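Local atomic coordinates of DUF1902 domain-containing protein (Thermus thermophilus, PDB entry 1WV8), a protein that is of unknown function but belongs to the DUF1902 family, grouped with the Met repressor clan, and forms a two-chain assembly. Residues R2-W10 with L56-A66; D22-E30 with L41-N52. All coordinates share one frame; numbering follows the deposited sequence.

Contact 1 of 2, residues R2-W10 with L56-A66; sequences RTLKVQALW and LELPVELRLEA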
loop_
_atom_site.group_PDB
_atom_site.type_symbol
_atom_site.label_atom_id
_atom_site.label_comp_id
_atom_site.label_asym_id
_atom_site.label_seq_id
_atom_site.Cartn_x
_atom_site.Cartn_y
_atom_site.Cartn_z
ATOM N N ARG A 2 -13.023 -10.522 -4.684
ATOM C CA ARG A 2 -12.422 -10.613 -3.318
ATOM C C ARG A 2 -11.515 -9.409 -3.057
ATOM O O ARG A 2 -11.990 -8.306 -2.774
ATOM C CB ARG A 2 -11.623 -11.912 -3.205
ATOM C CG ARG A 2 -11.094 -12.223 -1.817
ATOM C CD ARG A 2 -10.217 -13.467 -1.828
ATOM N NE ARG A 2 -8.838 -13.199 -2.244
ATOM C CZ ARG A 2 -8.454 -12.872 -3.481
ATOM N NH1 ARG A 2 -9.343 -12.765 -4.465
ATOM N NH2 ARG A 2 -7.166 -12.659 -3.742
ATOM N N THR A 3 -10.210 -9.634 -3.155
ATOM C CA THR A 3 -9.222 -8.583 -2.953
ATOM C C THR A 3 -8.618 -8.164 -4.286
ATOM O O THR A 3 -8.077 -8.992 -5.014
ATOM C CB THR A 3 -8.082 -9.060 -2.055
ATOM O OG1 THR A 3 -8.588 -9.312 -0.740
ATOM C CG2 THR A 3 -6.976 -8.006 -1.987
ATOM N N LEU A 4 -8.739 -6.880 -4.605
ATOM C CA LEU A 4 -8.193 -6.341 -5.844
ATOM C C LEU A 4 -6.898 -5.610 -5.519
ATOM O O LEU A 4 -6.909 -4.576 -4.845
ATOM C CB LEU A 4 -9.173 -5.362 -6.485
ATOM C CG LEU A 4 -10.536 -5.889 -6.930
ATOM C CD1 LEU A 4 -11.450 -4.753 -7.329
ATOM C CD2 LEU A 4 -10.322 -6.847 -8.081
ATOM N N LYS A 5 -5.789 -6.154 -5.995
ATOM C CA LYS A 5 -4.490 -5.560 -5.753
ATOM C C LYS A 5 -4.212 -4.464 -6.773
ATOM O O LYS A 5 -4.309 -4.684 -7.978
ATOM C CB LYS A 5 -3.417 -6.646 -5.822
ATOM C CG LYS A 5 -3.644 -7.777 -4.826
ATOM C CD LYS A 5 -2.535 -8.814 -4.902
ATOM C CE LYS A 5 -2.797 -9.974 -3.955
ATOM N NZ LYS A 5 -1.714 -11.002 -4.016
ATOM N N VAL A 6 -3.879 -3.280 -6.272
ATOM C CA VAL A 6 -3.561 -2.128 -7.109
ATOM C C VAL A 6 -2.215 -1.562 -6.671
ATOM O O VAL A 6 -2.005 -1.271 -5.482
ATOM C CB VAL A 6 -4.621 -1.018 -6.964
ATOM C CG1 VAL A 6 -4.229 0.217 -7.789
ATOM C CG2 VAL A 6 -5.973 -1.548 -7.406
ATOM N N GLN A 7 -1.294 -1.409 -7.618
ATOM C CA GLN A 7 0.005 -0.858 -7.276
ATOM C C GLN A 7 0.039 0.649 -7.473
ATOM O O GLN A 7 -0.533 1.180 -8.428
ATOM C CB GLN A 7 1.118 -1.485 -8.106
ATOM C CG GLN A 7 1.409 -2.933 -7.805
ATOM C CD GLN A 7 0.475 -3.870 -8.530
ATOM O OE1 GLN A 7 0.326 -3.784 -9.743
ATOM N NE2 GLN A 7 -0.153 -4.782 -7.790
ATOM N N ALA A 8 0.712 1.329 -6.554
ATOM C CA ALA A 8 0.876 2.772 -6.628
ATOM C C ALA A 8 2.353 2.922 -6.912
ATOM O O ALA A 8 3.186 2.502 -6.111
ATOM C CB ALA A 8 0.525 3.433 -5.306
ATOM N N LEU A 9 2.666 3.490 -8.070
ATOM C CA LEU A 9 4.052 3.671 -8.486
ATOM C C LEU A 9 4.396 5.152 -8.395
ATOM O O LEU A 9 3.672 6.002 -8.923
ATOM C CB LEU A 9 4.200 3.153 -9.919
ATOM C CG LEU A 9 3.557 1.774 -10.095
ATOM C CD1 LEU A 9 3.286 1.509 -11.551
ATOM C CD2 LEU A 9 4.456 0.716 -9.498
ATOM N N TRP A 10 5.489 5.470 -7.709
ATOM C CA TRP A 10 5.857 6.872 -7.559
ATOM C C TRP A 10 6.567 7.411 -8.799
ATOM O O TRP A 10 7.543 6.834 -9.272
ATOM C CB TRP A 10 6.748 7.060 -6.340
ATOM C CG TRP A 10 7.312 8.452 -6.218
ATOM C CD1 TRP A 10 8.638 8.803 -6.201
ATOM C CD2 TRP A 10 6.575 9.667 -6.045
ATOM N NE1 TRP A 10 8.767 10.155 -6.020
ATOM C CE2 TRP A 10 7.518 10.715 -5.923
ATOM C CE3 TRP A 10 5.207 9.976 -5.978
ATOM C CZ2 TRP A 10 7.138 12.055 -5.732
ATOM C CZ3 TRP A 10 4.828 11.310 -5.789
ATOM C CH2 TRP A 10 5.793 12.330 -5.669
ATOM N N LEU A 56 -16.885 -10.932 -9.901
ATOM C CA LEU A 56 -16.217 -10.786 -8.609
ATOM C C LEU A 56 -16.941 -11.455 -7.452
ATOM O O LEU A 56 -18.168 -11.539 -7.440
ATOM C CB LEU A 56 -16.073 -9.307 -8.259
ATOM C CG LEU A 56 -15.104 -8.436 -9.049
ATOM C CD1 LEU A 56 -15.301 -6.988 -8.643
ATOM C CD2 LEU A 56 -13.676 -8.884 -8.781
ATOM N N GLU A 57 -16.169 -11.926 -6.477
ATOM C CA GLU A 57 -16.746 -12.529 -5.280
ATOM C C GLU A 57 -16.792 -11.392 -4.261
ATOM O O GLU A 57 -15.833 -10.629 -4.135
ATOM C CB GLU A 57 -15.880 -13.676 -4.760
ATOM C CG GLU A 57 -15.895 -14.902 -5.648
ATOM C CD GLU A 57 -15.218 -16.089 -5.004
ATOM O OE1 GLU A 57 -15.625 -16.471 -3.886
ATOM O OE2 GLU A 57 -14.279 -16.639 -5.615
ATOM N N LEU A 58 -17.904 -11.273 -3.545
ATOM C CA LEU A 58 -18.076 -10.199 -2.575
ATOM C C LEU A 58 -17.981 -10.638 -1.112
ATOM O O LEU A 58 -18.086 -11.825 -0.798
ATOM C CB LEU A 58 -19.423 -9.510 -2.835
ATOM C CG LEU A 58 -19.599 -8.649 -4.101
ATOM C CD1 LEU A 58 -18.834 -9.215 -5.285
ATOM C CD2 LEU A 58 -21.077 -8.571 -4.431
ATOM N N PRO A 59 -17.751 -9.679 -0.196
ATOM C CA PRO A 59 -17.582 -8.253 -0.497
ATOM C C PRO A 59 -16.159 -7.993 -0.997
ATOM O O PRO A 59 -15.206 -8.638 -0.546
ATOM C CB PRO A 59 -17.859 -7.592 0.846
ATOM C CG PRO A 59 -17.255 -8.563 1.800
ATOM C CD PRO A 59 -17.706 -9.913 1.258
ATOM N N VAL A 60 -16.020 -7.052 -1.928
ATOM C CA VAL A 60 -14.707 -6.743 -2.493
ATOM C C VAL A 60 -13.967 -5.616 -1.780
ATOM O O VAL A 60 -14.552 -4.584 -1.445
ATOM C CB VAL A 60 -14.812 -6.374 -3.996
ATOM C CG1 VAL A 60 -13.429 -6.077 -4.555
ATOM C CG2 VAL A 60 -15.454 -7.510 -4.773
ATOM N N GLU A 61 -12.674 -5.831 -1.549
ATOM C CA GLU A 61 -11.823 -4.835 -0.903
ATOM C C GLU A 61 -10.654 -4.475 -1.819
ATOM O O GLU A 61 -10.130 -5.318 -2.560
ATOM C CB GLU A 61 -11.283 -5.360 0.424
ATOM C CG GLU A 61 -10.553 -6.689 0.314
ATOM C CD GLU A 61 -9.717 -7.009 1.545
ATOM O OE1 GLU A 61 -10.251 -6.932 2.673
ATOM O OE2 GLU A 61 -8.525 -7.350 1.383
ATOM N N LEU A 62 -10.254 -3.216 -1.753
ATOM C CA LEU A 62 -9.150 -2.695 -2.551
ATOM C C LEU A 62 -7.842 -2.663 -1.742
ATOM O O LEU A 62 -7.791 -2.040 -0.681
ATOM C CB LEU A 62 -9.506 -1.277 -3.007
ATOM C CG LEU A 62 -8.502 -0.482 -3.835
ATOM C CD1 LEU A 62 -8.444 -1.053 -5.235
ATOM C CD2 LEU A 62 -8.931 0.978 -3.877
ATOM N N ARG A 63 -6.797 -3.339 -2.225
ATOM C CA ARG A 63 -5.501 -3.328 -1.533
ATOM C C ARG A 63 -4.483 -2.480 -2.321
ATOM O O ARG A 63 -3.933 -2.921 -3.335
ATOM C CB ARG A 63 -4.950 -4.749 -1.358
ATOM C CG ARG A 63 -3.654 -4.805 -0.537
ATOM C CD ARG A 63 -3.105 -6.224 -0.400
ATOM N NE ARG A 63 -4.034 -7.139 0.265
ATOM C CZ ARG A 63 -3.790 -8.433 0.469
ATOM N NH1 ARG A 63 -2.644 -8.963 0.060
ATOM N NH2 ARG A 63 -4.692 -9.200 1.068
ATOM N N LEU A 64 -4.255 -1.252 -1.866
ATOM C CA LEU A 64 -3.294 -0.363 -2.514
ATOM C C LEU A 64 -1.904 -0.695 -1.989
ATOM O O LEU A 64 -1.653 -0.619 -0.783
ATOM C CB LEU A 64 -3.608 1.088 -2.201
ATOM C CG LEU A 64 -3.422 2.135 -3.310
ATOM C CD1 LEU A 64 -3.028 3.449 -2.659
ATOM C CD2 LEU A 64 -2.367 1.709 -4.316
ATOM N N GLU A 65 -1.004 -1.057 -2.899
ATOM C CA GLU A 65 0.357 -1.434 -2.537
ATOM C C GLU A 65 1.407 -0.442 -3.039
ATOM O O GLU A 65 1.365 -0.007 -4.188
ATOM C CB GLU A 65 0.664 -2.824 -3.098
ATOM C CG GLU A 65 -0.325 -3.898 -2.634
ATOM C CD GLU A 65 -0.238 -5.172 -3.459
ATOM O OE1 GLU A 65 -0.376 -5.078 -4.699
ATOM O OE2 GLU A 65 -0.042 -6.264 -2.870
ATOM N N ALA A 66 2.346 -0.092 -2.168
ATOM C CA ALA A 66 3.421 0.827 -2.514
ATOM C C ALA A 66 4.714 0.185 -2.057
ATOM O O ALA A 66 4.871 -0.126 -0.869
ATOM C CB ALA A 66 3.229 2.175 -1.815
#
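Glu65 reaches across to Gln7 and Lys5 from the neighbouring parallel strand. Its CB lies 3.9 Å from Val6 O. Its CG stands anti to the carbonyl carbon (chi1 -57°), and the extended chain beyond carries the carboxylate over strand 3-10. Glu65 OE1 accepts a bond from Gln7 NE2 at 3.1 Å, nearly along its C-O axis and close to the amide plane of Gln7. The amide and carboxylate planes are turned 47° apart. Glu65 OE1 also rests 3.6 Å from Lys5 CB, while Glu65 OE2 lies 4.1 Å from Lys5 CD. Glu65 OE2 also nears the like-charged Glu65 OE2 of the second subunit, with a long, weak ion pair to that subunit's Arg63. On the same face Thr3 OG1 gives its proton to Glu61 OE2 at 2.9 Å, coming from above the carboxylate plane. Thr3 CG2 covers one face of the Arg63 guanidinium. The other side of the sheet is apolar. Val6 CG2 presses on Leu62 CD1 at 3.3 Å, tighter than usual, and Leu64 CD2 touches Ala8 CB. Six backbone bonds join the strands. This is a parallel strand pair in a mixed sheet, which strand 61-69 continues into the second subunit by antiparallel pairing.

Contact 2 of 2, residues D22-E30 with L41-N52; sequences DDVPGLATE and LAVMVPELLEEN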
loop_
_atom_site.group_PDB
_atom_site.type_symbol
_atom_site.label_atom_id
_atom_site.label_comp_id
_atom_site.label_asym_id
_atom_site.label_seq_id
_atom_site.Cartn_x
_atom_site.Cartn_y
_atom_site.Cartn_z
ATOM N N ASP A 22 -3.524 -5.330 -12.398
ATOM C CA ASP A 22 -3.736 -6.464 -13.282
ATOM C C ASP A 22 -5.114 -7.072 -12.988
ATOM O O ASP A 22 -5.618 -7.894 -13.760
ATOM C CB ASP A 22 -2.646 -7.515 -13.056
ATOM C CG ASP A 22 -2.539 -8.499 -14.199
ATOM O OD1 ASP A 22 -2.184 -8.069 -15.318
ATOM O OD2 ASP A 22 -2.810 -9.700 -13.984
ATOM N N ASP A 23 -5.718 -6.668 -11.870
ATOM C CA ASP A 23 -7.036 -7.167 -11.479
ATOM C C ASP A 23 -8.157 -6.208 -11.895
ATOM O O ASP A 23 -9.317 -6.598 -11.962
ATOM C CB ASP A 23 -7.115 -7.393 -9.954
ATOM C CG ASP A 23 -6.169 -8.484 -9.458
ATOM O OD1 ASP A 23 -5.934 -9.462 -10.195
ATOM O OD2 ASP A 23 -5.673 -8.377 -8.313
ATOM N N VAL A 24 -7.808 -4.956 -12.174
ATOM C CA VAL A 24 -8.792 -3.950 -12.564
ATOM C C VAL A 24 -8.546 -3.446 -13.989
ATOM O O VAL A 24 -7.510 -2.852 -14.277
ATOM C CB VAL A 24 -8.756 -2.759 -11.587
ATOM C CG1 VAL A 24 -9.802 -1.743 -11.960
ATOM C CG2 VAL A 24 -8.985 -3.249 -10.173
ATOM N N PRO A 25 -9.512 -3.676 -14.897
ATOM C CA PRO A 25 -9.450 -3.274 -16.307
ATOM C C PRO A 25 -9.468 -1.775 -16.560
ATOM O O PRO A 25 -10.131 -1.019 -15.848
ATOM C CB PRO A 25 -10.676 -3.954 -16.919
ATOM C CG PRO A 25 -10.922 -5.125 -16.011
ATOM C CD PRO A 25 -10.708 -4.502 -14.658
ATOM N N GLY A 26 -8.741 -1.361 -17.595
ATOM C CA GLY A 26 -8.685 0.038 -17.972
ATOM C C GLY A 26 -8.446 1.013 -16.840
ATOM O O GLY A 26 -9.024 2.102 -16.832
ATOM N N LEU A 27 -7.606 0.640 -15.881
ATOM C CA LEU A 27 -7.320 1.541 -14.776
ATOM C C LEU A 27 -6.204 2.503 -15.154
ATOM O O LEU A 27 -5.078 2.099 -15.452
ATOM C CB LEU A 27 -6.932 0.761 -13.513
ATOM C CG LEU A 27 -6.516 1.629 -12.320
ATOM C CD1 LEU A 27 -7.579 2.693 -12.040
ATOM C CD2 LEU A 27 -6.309 0.747 -11.099
ATOM N N ALA A 28 -6.532 3.787 -15.150
ATOM C CA ALA A 28 -5.561 4.815 -15.477
ATOM C C ALA A 28 -5.850 5.999 -14.572
ATOM O O ALA A 28 -6.774 6.771 -14.828
ATOM C CB ALA A 28 -5.697 5.212 -16.938
ATOM N N THR A 29 -5.075 6.136 -13.504
ATOM C CA THR A 29 -5.297 7.241 -12.579
ATOM C C THR A 29 -4.104 7.496 -11.666
ATOM O O THR A 29 -3.338 6.582 -11.350
ATOM C CB THR A 29 -6.564 6.987 -11.720
ATOM O OG1 THR A 29 -6.706 8.038 -10.753
ATOM C CG2 THR A 29 -6.475 5.635 -11.007
ATOM N N GLU A 30 -3.948 8.749 -11.251
ATOM C CA GLU A 30 -2.850 9.130 -10.372
ATOM C C GLU A 30 -3.312 10.254 -9.454
ATOM O O GLU A 30 -4.401 10.790 -9.630
ATOM C CB GLU A 30 -1.645 9.618 -11.184
ATOM C CG GLU A 30 -1.878 10.964 -11.834
ATOM C CD GLU A 30 -2.335 10.845 -13.267
ATOM O OE1 GLU A 30 -3.160 9.959 -13.565
ATOM O OE2 GLU A 30 -1.864 11.650 -14.095
ATOM N N LEU A 41 -9.477 6.056 -6.284
ATOM C CA LEU A 41 -9.680 4.641 -6.584
ATOM C C LEU A 41 -11.029 4.105 -6.097
ATOM O O LEU A 41 -11.684 3.326 -6.788
ATOM C CB LEU A 41 -8.542 3.812 -5.974
ATOM C CG LEU A 41 -7.299 3.555 -6.843
ATOM C CD1 LEU A 41 -7.041 4.740 -7.724
ATOM C CD2 LEU A 41 -6.082 3.270 -5.962
ATOM N N ALA A 42 -11.429 4.528 -4.905
ATOM C CA ALA A 42 -12.684 4.093 -4.306
ATOM C C ALA A 42 -13.862 4.348 -5.230
ATOM O O ALA A 42 -14.827 3.586 -5.250
ATOM C CB ALA A 42 -12.901 4.810 -2.984
ATOM N N VAL A 43 -13.771 5.424 -6.001
ATOM C CA VAL A 43 -14.828 5.793 -6.929
ATOM C C VAL A 43 -14.687 5.081 -8.274
ATOM O O VAL A 43 -15.595 4.377 -8.716
ATOM C CB VAL A 43 -14.827 7.310 -7.182
ATOM C CG1 VAL A 43 -15.967 7.675 -8.097
ATOM C CG2 VAL A 43 -14.938 8.063 -5.867
HETATM N N MSE A 44 -13.537 5.262 -8.914
HETATM C CA MSE A 44 -13.274 4.670 -10.221
HETATM C C MSE A 44 -13.300 3.153 -10.358
HETATM O O MSE A 44 -13.865 2.633 -11.317
HETATM C CB MSE A 44 -11.932 5.158 -10.744
HETATM C CG MSE A 44 -11.913 6.598 -11.175
HETATM SE SE MSE A 44 -10.215 6.942 -12.004
HETATM C CE MSE A 44 -10.295 5.616 -13.422
ATOM N N VAL A 45 -12.673 2.444 -9.424
ATOM C CA VAL A 45 -12.612 0.987 -9.499
ATOM C C VAL A 45 -13.960 0.270 -9.620
ATOM O O VAL A 45 -14.108 -0.639 -10.433
ATOM C CB VAL A 45 -11.827 0.402 -8.299
ATOM C CG1 VAL A 45 -11.956 -1.116 -8.272
ATOM C CG2 VAL A 45 -10.354 0.784 -8.419
ATOM N N PRO A 46 -14.963 0.664 -8.819
ATOM C CA PRO A 46 -16.243 -0.040 -8.960
ATOM C C PRO A 46 -16.743 0.156 -10.387
ATOM O O PRO A 46 -17.053 -0.812 -11.096
ATOM C CB PRO A 46 -17.135 0.650 -7.926
ATOM C CG PRO A 46 -16.146 1.106 -6.880
ATOM C CD PRO A 46 -15.026 1.656 -7.734
ATOM N N GLU A 47 -16.791 1.424 -10.793
ATOM C CA GLU A 47 -17.232 1.819 -12.128
ATOM C C GLU A 47 -16.576 0.988 -13.223
ATOM O O GLU A 47 -17.261 0.454 -14.094
ATOM C CB GLU A 47 -16.915 3.295 -12.378
ATOM C CG GLU A 47 -17.424 4.244 -11.312
ATOM C CD GLU A 47 -17.072 5.695 -11.608
ATOM O OE1 GLU A 47 -15.894 5.967 -11.930
ATOM O OE2 GLU A 47 -17.964 6.565 -11.512
ATOM N N LEU A 48 -15.248 0.889 -13.181
ATOM C CA LEU A 48 -14.499 0.129 -14.182
ATOM C C LEU A 48 -14.844 -1.348 -14.164
ATOM O O LEU A 48 -14.826 -2.004 -15.206
ATOM C CB LEU A 48 -12.992 0.311 -13.974
ATOM C CG LEU A 48 -12.440 1.708 -14.287
ATOM C CD1 LEU A 48 -10.989 1.816 -13.847
ATOM C CD2 LEU A 48 -12.567 1.977 -15.773
ATOM N N LEU A 49 -15.156 -1.873 -12.982
ATOM C CA LEU A 49 -15.511 -3.284 -12.842
ATOM C C LEU A 49 -16.892 -3.576 -13.428
ATOM O O LEU A 49 -17.136 -4.664 -13.954
ATOM C CB LEU A 49 -15.466 -3.694 -11.369
ATOM C CG LEU A 49 -14.058 -3.795 -10.790
ATOM C CD1 LEU A 49 -14.128 -3.928 -9.275
ATOM C CD2 LEU A 49 -13.340 -4.986 -11.406
ATOM N N GLU A 50 -17.796 -2.605 -13.342
ATOM C CA GLU A 50 -19.131 -2.789 -13.888
ATOM C C GLU A 50 -19.065 -2.648 -15.404
ATOM O O GLU A 50 -19.474 -3.551 -16.138
ATOM C CB GLU A 50 -20.088 -1.761 -13.285
ATOM C CG GLU A 50 -20.079 -1.790 -11.760
ATOM C CD GLU A 50 -21.078 -0.839 -11.138
ATOM O OE1 GLU A 50 -21.149 0.327 -11.580
ATOM O OE2 GLU A 50 -21.788 -1.256 -10.199
ATOM N N GLU A 51 -18.520 -1.524 -15.864
ATOM C CA GLU A 51 -18.378 -1.256 -17.291
ATOM C C GLU A 51 -17.771 -2.453 -18.011
ATOM O O GLU A 51 -17.986 -2.644 -19.204
ATOM C CB GLU A 51 -17.494 -0.030 -17.522
ATOM C CG GLU A 51 -17.951 1.218 -16.787
ATOM C CD GLU A 51 -17.103 2.438 -17.115
ATOM O OE1 GLU A 51 -15.859 2.337 -17.064
ATOM O OE2 GLU A 51 -17.679 3.504 -17.417
ATOM N N ASN A 52 -17.002 -3.253 -17.281
ATOM C CA ASN A 52 -16.370 -4.440 -17.848
ATOM C C ASN A 52 -16.975 -5.699 -17.228
ATOM O O ASN A 52 -17.789 -5.618 -16.308
ATOM C CB ASN A 52 -14.862 -4.404 -17.587
ATOM C CG ASN A 52 -14.166 -3.292 -18.346
ATOM O OD1 ASN A 52 -13.973 -3.380 -19.558
ATOM N ND2 ASN A 52 -13.796 -2.230 -17.639
#
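Leu48 lies against the turn at Pro25 and Gly26 and meets Leu27 at about a right angle. Its CG is anti to the carbonyl carbon (chi1 -69°), which carries both methyls to the turn. Leu48 CD1 touches Pro25 O and Gly26 O, each at 3.6 Å, and meets Leu27 CD1 at 4.0 Å. Val24 also crosses Leu48 at about a right angle, with Val24 CG1 meeting Leu48 CD1. The other branch of Val24, CG2, crosses Val45 in the same way and stands 4.1 Å from Val45 CG1. One turn earlier on the helix, selenomethionine Met44 slides past Thr29 in the opposite direction. Thr29 CB is 3.7 Å from Met44 SE. Thr29 CG2 meets Leu41 CD1 obliquely at 3.4 Å, a tight fit. At the far end Pro25 CB packs against Asn52 ND2 at 3.6 Å. Asn52 ND2 donates to Leu48 O at 2.7 Å, in the carbonyl plane, which restrains the amide. With Leu48 cut back to an alanine, both methyls go, which is likely to open a gap beside Pro25 and Gly26 and leave Val24 and Leu27 less firmly packed. The inner side chains continue into the core, where Leu27 reaches Val6 and Val45 reaches Leu4. The loop is thus seated on helix 41-51 by apolar packing, without hydrogen bonds between the two segments, so the fit depends on side-chain shape.

Contact 1 pairs two strands of the sheet, and contact 2 seats a loop on the helix that covers one face of that sheet. In their shared core Leu4 and Leu56 pack on Leu49, and Leu62 packs on Leu41. A hydrogen bond from Lys5 N to Asp23 OD2 joins the loop to the first strand. Contact 1 is buried at Leu4, Val6, Leu62 and Leu64 and partly exposed at Thr3, Lys5 and Arg63. Contact 2 is buried at Val24, Thr29, Leu41, Val45 and Leu49 and exposed at Pro25 and Gly26. Contact 1 adds regular backbone bonds to its packing; contact 2 is mainly apolar. Both touch the second subunit, but only contact 1 pairs strands with it.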